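Side-chain contacts in extracellular haem-binding protein (Streptomyces reticuli, PDB 3FPW), which probably binds and degrades haem outside the cell, and as an oligomer interacts with its cognate two-component sensor kinase: residues A[129-134]-A[178-183]; A[141-144]-A[150-153]. One frame throughout, in Å; residues are numbered along the deposited sequence. Where two conformers were deposited one is given.

Contact 1: A[129-134]-A[178-183]; sequences PTSELA and LDEQYA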
# COMPACT_ATOMS: atom_id res chain seq x y z
N PRO A 129 9.67 24.49 -11.96
CA PRO A 129 8.30 24.70 -11.48
C PRO A 129 7.37 23.65 -12.10
O PRO A 129 7.56 23.28 -13.26
CB PRO A 129 7.94 26.09 -12.01
CG PRO A 129 9.23 26.73 -12.43
CD PRO A 129 10.15 25.61 -12.80
N THR A 130 6.39 23.16 -11.36
CA THR A 130 5.56 22.10 -11.90
C THR A 130 4.64 22.60 -13.01
O THR A 130 4.22 21.81 -13.86
CB THR A 130 4.72 21.36 -10.82
OG1 THR A 130 4.01 22.31 -10.03
CG2 THR A 130 5.63 20.50 -9.91
N SER A 131 4.37 23.90 -13.03
CA SER A 131 3.65 24.47 -14.16
C SER A 131 4.40 24.21 -15.45
O SER A 131 3.79 23.89 -16.47
CB SER A 131 3.47 25.98 -14.00
OG SER A 131 4.72 26.59 -13.84
N GLU A 132 5.72 24.34 -15.44
CA GLU A 132 6.47 24.11 -16.66
C GLU A 132 6.57 22.61 -16.93
O GLU A 132 6.41 22.18 -18.08
CB GLU A 132 7.85 24.74 -16.59
CG GLU A 132 8.49 24.92 -17.95
CD GLU A 132 8.39 26.35 -18.47
OE1 GLU A 132 9.19 26.72 -19.33
OE2 GLU A 132 7.54 27.13 -17.99
N LEU A 133 6.80 21.83 -15.88
CA LEU A 133 6.92 20.38 -16.05
C LEU A 133 5.67 19.77 -16.69
O LEU A 133 5.78 18.82 -17.47
CB LEU A 133 7.24 19.71 -14.70
CG LEU A 133 8.65 20.04 -14.18
CD1 LEU A 133 8.80 19.53 -12.76
CD2 LEU A 133 9.72 19.44 -15.09
N ALA A 134 4.50 20.32 -16.36
CA ALA A 134 3.24 19.82 -16.88
C ALA A 134 3.24 19.92 -18.40
O ALA A 134 2.69 19.05 -19.09
CB ALA A 134 2.07 20.59 -16.29
N LEU A 178 -2.56 29.87 -9.26
CA LEU A 178 -2.63 30.55 -7.97
C LEU A 178 -1.82 29.77 -6.92
O LEU A 178 -1.07 30.38 -6.16
CB LEU A 178 -4.06 30.72 -7.49
CG LEU A 178 -4.80 31.83 -8.21
CD1 LEU A 178 -6.28 31.65 -7.91
CD2 LEU A 178 -4.28 33.16 -7.69
N ASP A 179 -1.96 28.45 -6.88
CA ASP A 179 -1.14 27.65 -5.95
C ASP A 179 0.33 28.03 -6.12
O ASP A 179 1.07 28.22 -5.14
CB ASP A 179 -1.22 26.15 -6.26
CG ASP A 179 -2.54 25.51 -5.87
OD1 ASP A 179 -3.16 25.95 -4.87
OD2 ASP A 179 -2.95 24.52 -6.55
N GLU A 180 0.76 28.11 -7.37
CA GLU A 180 2.17 28.34 -7.63
C GLU A 180 2.61 29.76 -7.26
O GLU A 180 3.75 29.97 -6.87
CB GLU A 180 2.56 27.96 -9.06
CG GLU A 180 3.98 27.46 -9.15
CD GLU A 180 4.29 26.87 -10.50
OE1 GLU A 180 4.86 27.59 -11.35
OE2 GLU A 180 3.93 25.70 -10.72
N GLN A 181 1.69 30.72 -7.39
CA GLN A 181 1.93 32.07 -6.85
C GLN A 181 2.27 31.99 -5.37
O GLN A 181 3.23 32.62 -4.91
CB GLN A 181 0.69 32.94 -7.05
CG GLN A 181 0.79 34.38 -6.57
CD GLN A 181 -0.45 35.20 -6.94
OE1 GLN A 181 -1.25 35.58 -6.08
NE2 GLN A 181 -0.63 35.46 -8.23
N TYR A 182 1.50 31.24 -4.61
CA TYR A 182 1.75 31.18 -3.17
C TYR A 182 3.03 30.40 -2.85
O TYR A 182 3.75 30.73 -1.90
CB TYR A 182 0.56 30.56 -2.44
CG TYR A 182 -0.73 31.29 -2.73
CD1 TYR A 182 -0.78 32.68 -2.72
CD2 TYR A 182 -1.90 30.60 -2.96
CE1 TYR A 182 -1.96 33.35 -2.98
CE2 TYR A 182 -3.08 31.25 -3.22
CZ TYR A 182 -3.10 32.64 -3.23
OH TYR A 182 -4.28 33.32 -3.48
N ALA A 183 3.33 29.38 -3.65
CA ALA A 183 4.59 28.65 -3.50
C ALA A 183 5.77 29.60 -3.71
O ALA A 183 6.71 29.60 -2.95
CB ALA A 183 4.68 27.46 -4.49
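The carboxylate of Glu180, on helix 176-187, reaches the N-terminal turn of helix 130-135 and is gripped by Ser131 through both oxygens, a two-pronged hydrogen bond at a helix N-terminus. With the nearest CA atoms, those of Ser131 and Glu180, 7.7 Å apart, the side chain has to span the gap, and its chain is extended beyond CG (chi2 170°). Ser131 N donates to Glu180 OE2 at 3.0 Å, somewhat bent (143°), while Ser131 OG donates to Glu180 OE1 at 2.7 Å. Each oxygen uses its syn lone pair, which fixes the rotation of the carboxylate. The serine hydroxyl stands between its own N and carbonyl carbon (chi1 57°), facing the same acceptor group. OE2 also receives Gly154 N. A leucine in place of Glu180 would probably leave Ser131 N, Ser131 OG and Gly154 N without this acceptor. Around this tight centre the contact thins out: on its more open side Pro129, partly exposed at the N-cap, merely touches with CB, 3.5 Å from Glu180 OE1. Ser131 CB also lies against the carboxylate, 3.3 Å from Glu180 OE2.

Contact 2: A[141-144]-A[150-153]; sequences PTLK and LFLA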
# COMPACT_ATOMS: atom_id res chain seq x y z
N PRO A 141 4.59 12.00 -22.48
CA PRO A 141 3.38 11.88 -21.67
C PRO A 141 3.49 10.92 -20.49
O PRO A 141 2.70 11.01 -19.55
CB PRO A 141 2.30 11.41 -22.66
CG PRO A 141 3.04 10.95 -23.88
CD PRO A 141 4.38 11.60 -23.88
N THR A 142 4.46 10.01 -20.52
CA THR A 142 4.58 9.02 -19.44
C THR A 142 5.49 9.46 -18.29
O THR A 142 5.74 8.70 -17.37
CB THR A 142 5.00 7.64 -19.99
OG1 THR A 142 6.26 7.75 -20.66
CG2 THR A 142 3.95 7.14 -21.00
N LEU A 143 5.99 10.70 -18.35
CA LEU A 143 6.70 11.25 -17.20
C LEU A 143 5.80 11.14 -15.98
O LEU A 143 6.26 10.86 -14.87
CB LEU A 143 7.08 12.71 -17.44
CG LEU A 143 8.26 12.94 -18.37
CD1 LEU A 143 8.39 14.42 -18.63
CD2 LEU A 143 9.54 12.40 -17.79
N LYS A 144 4.50 11.34 -16.18
CA LYS A 144 3.58 11.39 -15.05
C LYS A 144 3.30 10.01 -14.44
O LYS A 144 2.65 9.90 -13.40
CB LYS A 144 2.27 12.08 -15.45
CG LYS A 144 1.38 11.26 -16.34
CD LYS A 144 0.13 12.06 -16.70
CE LYS A 144 -0.59 11.45 -17.89
NZ LYS A 144 -0.93 10.02 -17.66
N LEU A 150 3.50 14.58 -9.30
CA LEU A 150 2.26 15.25 -9.67
C LEU A 150 2.62 16.42 -10.55
O LEU A 150 3.18 17.40 -10.09
CB LEU A 150 1.51 15.71 -8.41
CG LEU A 150 0.19 16.42 -8.70
CD1 LEU A 150 -0.71 15.63 -9.63
CD2 LEU A 150 -0.53 16.72 -7.36
N PHE A 151 2.32 16.29 -11.84
CA PHE A 151 2.72 17.27 -12.83
C PHE A 151 1.62 18.32 -13.00
O PHE A 151 0.91 18.38 -14.01
CB PHE A 151 2.99 16.54 -14.14
CG PHE A 151 4.33 15.87 -14.18
CD1 PHE A 151 4.55 14.68 -13.50
CD2 PHE A 151 5.39 16.45 -14.86
CE1 PHE A 151 5.80 14.05 -13.53
CE2 PHE A 151 6.64 15.82 -14.89
CZ PHE A 151 6.85 14.63 -14.22
N LEU A 152 1.47 19.15 -11.99
CA LEU A 152 0.36 20.07 -11.90
C LEU A 152 0.89 21.32 -11.20
O LEU A 152 1.56 21.21 -10.16
CB LEU A 152 -0.75 19.42 -11.07
CG LEU A 152 -1.99 20.25 -10.77
CD1 LEU A 152 -2.76 20.57 -12.07
CD2 LEU A 152 -2.85 19.49 -9.77
N ALA A 153 0.65 22.48 -11.81
CA ALA A 153 1.12 23.76 -11.28
C ALA A 153 0.92 23.89 -9.76
O ALA A 153 -0.13 23.54 -9.23
CB ALA A 153 0.42 24.91 -12.00
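Phe151 meets Leu143 and Lys144 by pressing its ring against their backbone and CB atoms, without a hydrogen bond across the pair. From CB, which points toward 141-144, the ring is carried beside the residue's own N (CG anti to the carbonyl carbon, chi1 -79°). Phe151 CD1 lies 3.8 Å from Lys144 CA, with Lys144 CB only slightly farther. Next along that side, Phe151 CE1 comes to 3.5 Å from Leu143 O, which approaches the ring obliquely. At the tip, Phe151 CZ packs on Leu143 CB at 3.8 Å, an apolar contact that CE2 extends at 4.0 Å to the same Leu143 CB. Phe151 is the centre of an inverse gamma turn, closed by a weak Leu152 N to Leu150 O bond of 3.1 Å. Lys144 gives only its first atoms to the ring; its chain then leads away, and part of the side chain comes within about 4 Å of a bound iron(III) ion. Phe151 O accepts from Thr142 OG1 of a second subunit, so the bend also serves the oligomer interface. Within its own chain, the ring is bordered by Trp126 of helix 112-126, Leu133 of helix 130-135 and Leu137, on the loop that leads to strand 155-160.

In the fold
Contact 1 lies about 9 Å from the centre of the chain and contact 2 about 14 Å, centre to centre; both are partly buried. Contact 1 joins two helices through a polar, bidentate grip and is touched by no other subunit. Contact 2 joins two parts of the loop between helix 130-135 and strand 155-160 by apolar packing, with neighbouring copies of the protein at its edge. Helix 130-135 and segment 150-153 tie them together: Thr130 OG1 hydrogen-bonds Leu152 O at 2.7 Å, Ala153 CA packs against Glu180 OE2, and Ala134 CB against Phe151 O. The contact nearer the chain centre is held by directional bonds, the one at the subunit interface by ring packing.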